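Long-range contacts in aspartate-semialdehyde dehydrogenase (Cryptococcus neoformans var. neoformans JEC21, PDB 5CEF), which catalyses the NADPH-dependent reductive dephosphorylation of 4-phospho-L-aspartate to L-aspartate semialdehyde, a step on the way to methionine and threonine: residues 9-15 against 84-90; 91-95 against 113-117; 155-161 against 347-353. All blocks are in the same frame, centred on the assembly; numbering follows the deposited sequence.

Contact 1 (9-15 against 84-90)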
loop_
_atom_site.group_PDB
_atom_site.type_symbol
_atom_site.label_atom_id
_atom_site.label_comp_id
_atom_site.label_asym_id
_atom_site.label_seq_id
_atom_site.Cartn_x
_atom_site.Cartn_y
_atom_site.Cartn_z
ATOM N N ILE A 9 -19.913 39.316 -1.246
ATOM C CA ILE A 9 -19.121 39.696 -0.068
ATOM C C ILE A 9 -17.638 39.418 -0.334
ATOM O O ILE A 9 -17.256 38.293 -0.683
ATOM C CB ILE A 9 -19.555 38.929 1.178
ATOM C CG1 ILE A 9 -20.998 39.259 1.485
ATOM C CG2 ILE A 9 -18.691 39.303 2.367
ATOM C CD1 ILE A 9 -21.563 38.448 2.618
ATOM N N LYS A 10 -16.833 40.475 -0.253
ATOM C CA LYS A 10 -15.441 40.369 -0.640
ATOM C C LYS A 10 -14.709 39.614 0.444
ATOM O O LYS A 10 -14.925 39.880 1.623
ATOM C CB LYS A 10 -14.830 41.742 -0.817
ATOM C CG LYS A 10 -15.381 42.520 -1.982
ATOM C CD LYS A 10 -14.729 43.894 -2.098
ATOM C CE LYS A 10 -15.116 44.630 -3.377
ATOM N NZ LYS A 10 -16.458 45.285 -3.295
ATOM N N VAL A 11 -13.905 38.628 0.054
ATOM C CA VAL A 11 -13.181 37.818 1.042
ATOM C C VAL A 11 -11.687 37.704 0.785
ATOM O O VAL A 11 -11.223 37.827 -0.349
ATOM C CB VAL A 11 -13.718 36.383 1.169
ATOM C CG1 VAL A 11 -15.207 36.398 1.430
ATOM C CG2 VAL A 11 -13.391 35.548 -0.047
ATOM N N GLY A 12 -10.961 37.474 1.879
ATOM C CA GLY A 12 -9.527 37.277 1.848
ATOM C C GLY A 12 -9.129 35.848 2.152
ATOM O O GLY A 12 -9.858 35.119 2.832
ATOM N N VAL A 13 -7.983 35.446 1.618
ATOM C CA VAL A 13 -7.392 34.156 1.924
ATOM C C VAL A 13 -5.915 34.346 2.308
ATOM O O VAL A 13 -5.102 34.793 1.502
ATOM C CB VAL A 13 -7.489 33.223 0.745
ATOM C CG1 VAL A 13 -6.892 31.871 1.132
ATOM C CG2 VAL A 13 -8.916 33.055 0.333
ATOM N N LEU A 14 -5.596 34.054 3.569
ATOM C CA LEU A 14 -4.210 34.055 4.051
ATOM C C LEU A 14 -3.632 32.666 3.900
ATOM O O LEU A 14 -4.324 31.677 4.148
ATOM C CB LEU A 14 -4.155 34.485 5.508
ATOM C CG LEU A 14 -4.860 35.783 5.859
ATOM C CD1 LEU A 14 -4.820 36.098 7.341
ATOM C CD2 LEU A 14 -4.241 36.910 5.070
ATOM N N GLY A 15 -2.385 32.588 3.461
ATOM C CA GLY A 15 -1.723 31.296 3.208
ATOM C C GLY A 15 -2.193 30.723 1.897
ATOM O O GLY A 15 -2.411 29.518 1.775
ATOM N N CYS A 84 -12.337 43.491 2.875
ATOM C CA CYS A 84 -12.866 42.122 3.008
ATOM C C CYS A 84 -13.822 42.041 4.165
ATOM O O CYS A 84 -13.541 42.549 5.251
ATOM C CB CYS A 84 -11.751 41.116 3.179
ATOM S SG CYS A 84 -10.767 40.901 1.685
ATOM N N GLY A 85 -14.965 41.411 3.920
ATOM C CA GLY A 85 -15.969 41.172 4.949
ATOM C C GLY A 85 -15.669 39.961 5.825
ATOM O O GLY A 85 -16.132 39.883 6.971
ATOM N N VAL A 86 -14.901 39.037 5.285
ATOM C CA VAL A 86 -14.330 37.928 6.041
ATOM C C VAL A 86 -12.965 37.528 5.436
ATOM O O VAL A 86 -12.806 37.517 4.215
ATOM C CB VAL A 86 -15.309 36.731 6.118
ATOM C CG1 VAL A 86 -15.860 36.395 4.761
ATOM C CG2 VAL A 86 -14.642 35.505 6.688
ATOM N N VAL A 87 -11.997 37.231 6.308
ATOM C CA VAL A 87 -10.693 36.731 5.900
ATOM C C VAL A 87 -10.521 35.315 6.405
ATOM O O VAL A 87 -10.586 35.055 7.624
ATOM C CB VAL A 87 -9.576 37.628 6.439
ATOM C CG1 VAL A 87 -8.215 37.128 5.978
ATOM C CG2 VAL A 87 -9.766 39.053 5.946
ATOM N N PHE A 88 -10.308 34.402 5.467
ATOM C CA PHE A 88 -10.082 33.004 5.764
ATOM C C PHE A 88 -8.601 32.738 5.933
ATOM O O PHE A 88 -7.810 33.157 5.094
ATOM C CB PHE A 88 -10.622 32.146 4.615
ATOM C CG PHE A 88 -12.096 32.207 4.493
ATOM C CD1 PHE A 88 -12.886 31.552 5.405
ATOM C CD2 PHE A 88 -12.696 32.939 3.512
ATOM C CE1 PHE A 88 -14.248 31.571 5.300
ATOM C CE2 PHE A 88 -14.071 32.982 3.408
ATOM C CZ PHE A 88 -14.843 32.316 4.321
ATOM N N SER A 89 -8.228 31.989 6.974
ATOM C CA SER A 89 -6.818 31.675 7.230
ATOM C C SER A 89 -6.483 30.190 7.099
ATOM O O SER A 89 -7.023 29.361 7.804
ATOM C CB SER A 89 -6.449 32.159 8.598
ATOM O OG SER A 89 -5.079 31.955 8.832
ATOM N N GLY A 90 -5.605 29.871 6.163
ATOM C CA GLY A 90 -5.021 28.543 6.088
ATOM C C GLY A 90 -3.555 28.606 6.451
ATOM O O GLY A 90 -2.716 28.025 5.761
HETATM O O HOH W 1 -2.422 27.372 3.284
#
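V11 and V86 meet flank to flank on adjacent parallel strands of a Rossmann fold, where 9-14 and 86-89 run in the middle of the NAD-binding sheet at 22° to each other. Their CG1 methyls touch at 3.4 Å and point the same way. Beyond them the F88 ring lies on the same face of the sheet: V86 CG2 sits 4.0 Å above one side of the ring, offset toward its rim, while ring atom CE2 brings its edge to V11 CB. Helix 19-29 covers this ridge, with F24 meeting the F88 ring.

The opposite face offers a hollow, because G12 has no side chain to fill it. C84 drops its sulfur into the gap, SG coming to 3.4 Å from G12 N, and V87 crowds in from the neighbouring strand. With V87 CG1 anti to the backbone N (chi1 -178°), this methyl swings along the sheet to press against L14 CG at 3.6 Å. I99 and F103 of helix 93-105 close over the L14 side chain.

Between these two layers the backbones are joined in the staggered manner of parallel strands: G12 gives its N-H to V86 O and receives that of F88, and L14 repeats the pattern with F88 O and G90 N. Past the last of these bonds one water donates to both G15 O and G90 O, at 2.6 Å from each.

Contact 2 (91-95 against 113-117)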
loop_
_atom_site.group_PDB
_atom_site.type_symbol
_atom_site.label_atom_id
_atom_site.label_comp_id
_atom_site.label_asym_id
_atom_site.label_seq_id
_atom_site.Cartn_x
_atom_site.Cartn_y
_atom_site.Cartn_z
ATOM N N LEU A 91 -3.238 29.327 7.517
ATOM C CA LEU A 91 -1.854 29.482 7.961
ATOM C C LEU A 91 -1.484 28.403 8.970
ATOM O O LEU A 91 -2.344 27.912 9.730
ATOM C CB LEU A 91 -1.641 30.839 8.619
ATOM C CG LEU A 91 -1.798 32.070 7.713
ATOM C CD1 LEU A 91 -1.822 33.340 8.549
ATOM C CD2 LEU A 91 -0.707 32.178 6.650
ATOM N N ASP A 92 -0.197 28.041 8.980
ATOM C CA ASP A 92 0.368 27.127 10.003
ATOM C C ASP A 92 0.586 27.862 11.313
ATOM O O ASP A 92 0.824 29.076 11.309
ATOM C CB ASP A 92 1.679 26.517 9.517
ATOM C CG ASP A 92 1.461 25.551 8.376
ATOM O OD1 ASP A 92 0.845 24.500 8.629
ATOM O OD2 ASP A 92 1.874 25.860 7.230
ATOM N N ALA A 93 0.508 27.123 12.424
ATOM C CA ALA A 93 0.493 27.745 13.753
ATOM C C ALA A 93 1.750 28.560 14.051
ATOM O O ALA A 93 1.684 29.523 14.810
ATOM C CB ALA A 93 0.265 26.703 14.839
ATOM N N ASP A 94 2.878 28.175 13.456
ATOM C CA ASP A 94 4.134 28.897 13.674
ATOM C C ASP A 94 3.989 30.398 13.431
ATOM O O ASP A 94 4.580 31.190 14.160
ATOM C CB ASP A 94 5.310 28.303 12.861
ATOM C CG ASP A 94 4.908 27.914 11.450
ATOM O OD1 ASP A 94 4.617 28.833 10.660
ATOM O OD2 ASP A 94 4.858 26.694 11.141
ATOM N N VAL A 95 3.203 30.798 12.440
ATOM C CA VAL A 95 3.076 32.232 12.090
ATOM C C VAL A 95 1.685 32.821 12.315
ATOM O O VAL A 95 1.522 34.041 12.392
ATOM C CB VAL A 95 3.487 32.489 10.611
ATOM C CG1 VAL A 95 4.977 32.213 10.390
ATOM C CG2 VAL A 95 2.634 31.668 9.641
ATOM N N ASN A 113 -7.863 28.331 11.007
ATOM C CA ASN A 113 -7.656 26.896 11.158
ATOM C C ASN A 113 -6.470 26.561 11.986
ATOM O O ASN A 113 -6.103 25.426 12.045
ATOM C CB ASN A 113 -7.543 26.203 9.796
ATOM C CG ASN A 113 -8.885 26.018 9.190
ATOM O OD1 ASN A 113 -9.567 25.026 9.460
ATOM N ND2 ASN A 113 -9.342 27.028 8.463
ATOM N N ALA A 114 -5.863 27.553 12.621
ATOM C CA ALA A 114 -4.701 27.303 13.438
ATOM C C ALA A 114 -5.157 27.000 14.851
ATOM O O ALA A 114 -6.313 27.205 15.168
ATOM C CB ALA A 114 -3.792 28.499 13.405
ATOM N N LYS A 115 -4.253 26.471 15.664
ATOM C CA LYS A 115 -4.547 26.075 17.051
ATOM C C LYS A 115 -4.579 27.272 17.983
ATOM O O LYS A 115 -5.133 27.201 19.084
ATOM C CB LYS A 115 -3.432 25.194 17.661
ATOM C CG LYS A 115 -2.492 24.499 16.699
ATOM C CD LYS A 115 -1.706 23.383 17.375
ATOM C CE LYS A 115 -0.243 23.413 16.967
ATOM N NZ LYS A 115 0.442 22.172 17.406
ATOM N N ASN A 116 -3.961 28.358 17.554
ATOM C CA ASN A 116 -3.623 29.444 18.472
ATOM C C ASN A 116 -4.798 29.998 19.322
ATOM O O ASN A 116 -4.635 30.221 20.507
ATOM C CB ASN A 116 -2.966 30.572 17.686
ATOM C CG ASN A 116 -1.784 30.095 16.793
ATOM O OD1 ASN A 116 -1.964 29.355 15.841
ATOM N ND2 ASN A 116 -0.585 30.562 17.102
ATOM N N TYR A 117 -5.994 30.148 18.721
ATOM C CA TYR A 117 -7.156 30.745 19.397
ATOM C C TYR A 117 -8.263 29.757 19.862
ATOM O O TYR A 117 -9.291 30.171 20.378
ATOM C CB TYR A 117 -7.740 31.852 18.507
ATOM C CG TYR A 117 -6.866 33.076 18.540
ATOM C CD1 TYR A 117 -6.906 33.933 19.627
ATOM C CD2 TYR A 117 -5.932 33.328 17.533
ATOM C CE1 TYR A 117 -6.070 35.029 19.694
ATOM C CE2 TYR A 117 -5.091 34.426 17.595
ATOM C CZ TYR A 117 -5.166 35.263 18.677
ATOM O OH TYR A 117 -4.352 36.362 18.751
#
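N116 reaches across to A93 at the start of helix 93-105, and its amide forms the polar part of this surface contact. The side chain sets out from the loop after strand 109-112. CB, though aimed at the helix, is still 5.6 Å from A93 O. With CG anti to its own carbonyl carbon (chi1 -51°), the next atom closes the gap, CG standing 4.0 Å from A93 O. There the amide divides its work: OD1 rests against the alanine itself, 3.6 Å from A93 CB, whereas ND2 turns to the backbone and donates to A93 O. That bond is weak, 3.4 Å from ND2 to A93 O, but fairly straight at 165°.

K115 adds to the cover of the same methyl. Its aliphatic chain bends at chi3 (-136°), and CG and CE each lie 4.0 Å from A93 CB. A114 CB packs near L91 O and also meets A96 of the helix.

The contact joins the start of the helix to the loop after the second strand of a beta-alpha-beta crossover (86-89, 93-105, 109-112) of the Rossmann domain, and segment 91-95 includes L91 and D92, which probably bind NADP(+) as in related enzymes. With one weak amide bond and no salt bridge, what passes between these two segments is mostly van der Waals contact, while firmer hydrogen bonds of the loop, such as A114 N to S112 OG, lie elsewhere.

Contact 3 (155-161 against 347-353)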
loop_
_atom_site.group_PDB
_atom_site.type_symbol
_atom_site.label_atom_id
_atom_site.label_comp_id
_atom_site.label_asym_id
_atom_site.label_seq_id
_atom_site.Cartn_x
_atom_site.Cartn_y
_atom_site.Cartn_z
ATOM N N ASN A 155 -12.071 27.100 13.384
ATOM C CA ASN A 155 -12.643 25.917 12.822
ATOM C C ASN A 155 -11.937 24.727 13.450
ATOM O O ASN A 155 -10.742 24.817 13.685
ATOM C CB ASN A 155 -12.337 25.993 11.336
ATOM C CG ASN A 155 -12.920 24.851 10.572
ATOM O OD1 ASN A 155 -14.053 24.449 10.812
ATOM N ND2 ASN A 155 -12.115 24.264 9.698
ATOM N N ALA A 156 -12.639 23.651 13.791
ATOM C CA ALA A 156 -11.944 22.464 14.302
ATOM C C ALA A 156 -11.404 21.580 13.147
ATOM O O ALA A 156 -11.869 21.667 12.004
ATOM C CB ALA A 156 -12.858 21.639 15.170
ATOM N N ASN A 157 -10.429 20.736 13.441
ATOM C CA ASN A 157 -9.854 19.860 12.405
ATOM C C ASN A 157 -10.762 18.680 12.011
ATOM O O ASN A 157 -11.847 18.484 12.606
ATOM C CB ASN A 157 -8.483 19.353 12.857
ATOM C CG ASN A 157 -8.556 18.332 14.016
ATOM O OD1 ASN A 157 -9.619 17.805 14.385
ATOM N ND2 ASN A 157 -7.398 18.073 14.611
ATOM N N CYS A 158 -10.308 17.862 11.058
ATOM C CA CYS A 158 -11.148 16.810 10.493
ATOM C C CYS A 158 -11.388 15.632 11.439
ATOM O O CYS A 158 -12.505 15.122 11.535
ATOM C CB CYS A 158 -10.614 16.323 9.113
ATOM S SG CYS A 158 -10.156 17.632 7.974
ATOM N N SER A 159 -10.388 15.197 12.181
ATOM C CA SER A 159 -10.581 14.005 13.015
ATOM C C SER A 159 -11.507 14.318 14.210
ATOM O O SER A 159 -12.370 13.509 14.581
ATOM C CB SER A 159 -9.248 13.442 13.518
ATOM O OG SER A 159 -8.612 14.363 14.395
ATOM N N THR A 160 -11.322 15.490 14.798
ATOM C CA THR A 160 -12.250 15.987 15.815
ATOM C C THR A 160 -13.670 16.052 15.252
ATOM O O THR A 160 -14.624 15.611 15.884
ATOM C CB THR A 160 -11.863 17.399 16.337
ATOM O OG1 THR A 160 -10.597 17.359 17.004
ATOM C CG2 THR A 160 -12.888 17.900 17.343
ATOM N N THR A 161 -13.802 16.602 14.057
ATOM C CA THR A 161 -15.102 16.744 13.450
ATOM C C THR A 161 -15.730 15.385 13.215
ATOM O O THR A 161 -16.907 15.177 13.506
ATOM C CB THR A 161 -15.010 17.488 12.101
ATOM O OG1 THR A 161 -14.517 18.820 12.315
ATOM C CG2 THR A 161 -16.354 17.499 11.417
ATOM N N LEU A 347 -15.253 17.247 3.539
ATOM C CA LEU A 347 -15.459 18.078 4.731
ATOM C C LEU A 347 -14.133 18.392 5.395
ATOM O O LEU A 347 -13.883 18.033 6.537
ATOM C CB LEU A 347 -16.454 17.425 5.680
ATOM C CG LEU A 347 -16.896 18.250 6.876
ATOM C CD1 LEU A 347 -17.292 19.661 6.479
ATOM C CD2 LEU A 347 -18.037 17.549 7.612
ATOM N N GLY A 348 -13.277 19.048 4.617
ATOM C CA GLY A 348 -11.972 19.457 5.074
ATOM C C GLY A 348 -11.981 20.822 5.751
ATOM O O GLY A 348 -13.044 21.399 5.998
ATOM N N ALA A 349 -10.795 21.340 6.067
ATOM C CA ALA A 349 -10.655 22.637 6.756
ATOM C C ALA A 349 -11.327 23.802 6.006
ATOM O O ALA A 349 -11.981 24.644 6.604
ATOM C CB ALA A 349 -9.172 22.953 6.995
ATOM N N ALA A 350 -11.091 23.874 4.713
ATOM C CA ALA A 350 -11.587 24.977 3.963
ATOM C C ALA A 350 -13.135 24.889 3.963
ATOM O O ALA A 350 -13.802 25.892 4.268
ATOM C CB ALA A 350 -11.029 24.963 2.544
ATOM N N THR A 351 -13.700 23.704 3.658
ATOM C CA THR A 351 -15.157 23.564 3.623
ATOM C C THR A 351 -15.770 23.932 4.980
ATOM O O THR A 351 -16.793 24.619 5.040
ATOM C CB THR A 351 -15.612 22.174 3.169
ATOM O OG1 THR A 351 -15.284 21.989 1.794
ATOM C CG2 THR A 351 -17.094 22.017 3.301
ATOM N N SER A 352 -15.146 23.503 6.070
ATOM C CA SER A 352 -15.732 23.763 7.370
ATOM C C SER A 352 -15.724 25.224 7.651
ATOM O O SER A 352 -16.704 25.766 8.148
ATOM C CB SER A 352 -14.981 23.044 8.478
ATOM O OG SER A 352 -15.203 21.661 8.394
ATOM N N SER A 353 -14.617 25.870 7.356
ATOM C CA SER A 353 -14.503 27.300 7.616
ATOM C C SER A 353 -15.528 28.091 6.808
ATOM O O SER A 353 -16.125 29.048 7.307
ATOM C CB SER A 353 -13.089 27.799 7.324
ATOM O OG SER A 353 -12.341 27.787 8.515
HETATM O O HOH W 2 -15.794 20.504 10.660
#
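The amide of N155 lies against the first turn of helix 349-362. S353 OG stands on one side of the amide plane, near its CB end, 3.3 Å from N155 CB, and A349 O is on that same side. A349 O is only 3.1 Å from N155 ND2, yet the angle is too poor for a hydrogen bond; an N-H of ND2 goes instead to N113 OD1, which lies at the edge, close to the amide plane. Because CG is anti to the backbone N (chi1 -177°), the group is carried out toward the helix. S353 OG in turn is hydrogen-bonded to N113 ND2, so one asparagine from the neighbouring loop grips both sides of the contact.

A second amide, that of N157, caps helix 158-174. Its OD1 accepts from T160 N at 2.9 Å and from T160 OG1 at 2.8 Å, the two donors approaching from opposite faces. The backbone oxygen N157 O is gripped likewise, by T161 N and T161 OG1, again from opposite faces.

Between the helices the contact is thinner. C158 SG approaches G348 CA at 3.9 Å, and farther along T161 CG2 meets L347 CD2, the two side chains crossing at a slant. One water links the two segments here: it donates to T161 OG1 at 2.7 Å and is hydrogen-bonded to S352 OG at 2.6 Å.

C158, the predicted acyl-thioester nucleophile, opens one helix while G348 is the N-cap of the other, and H257, the predicted proton acceptor, and N344, a probable NADP(+) ligand, lie close to its sulfur. A cysteine at a capped helix start, beside the C-terminal helix that packs back on the nucleotide domain, is the active-site arrangement of aspartate-semialdehyde dehydrogenases.

Overall arrangement
The three contacts lead from the nucleotide-binding sheet to the catalytic centre. Contact 1 passes directly into contact 2, their centres about 15 Å apart: strand 86-89 runs on into helix 93-105, and L91 CD2 packs 3.6 Å from G15 N. Contact 3, centred about 14 Å from contact 2 and about 17 Å from contact 1, touches both. N113 of contact 2 ties it to N155 of contact 3, and F88 CE1 ties contact 1 to contact 3, 3.7 Å from S353 O. L91 and D92, probable NADP(+) residues of contact 2, are thus linked through N113 to the segment that carries C158, whose side chain is about 4 Å from that of H257 at the nearest atoms.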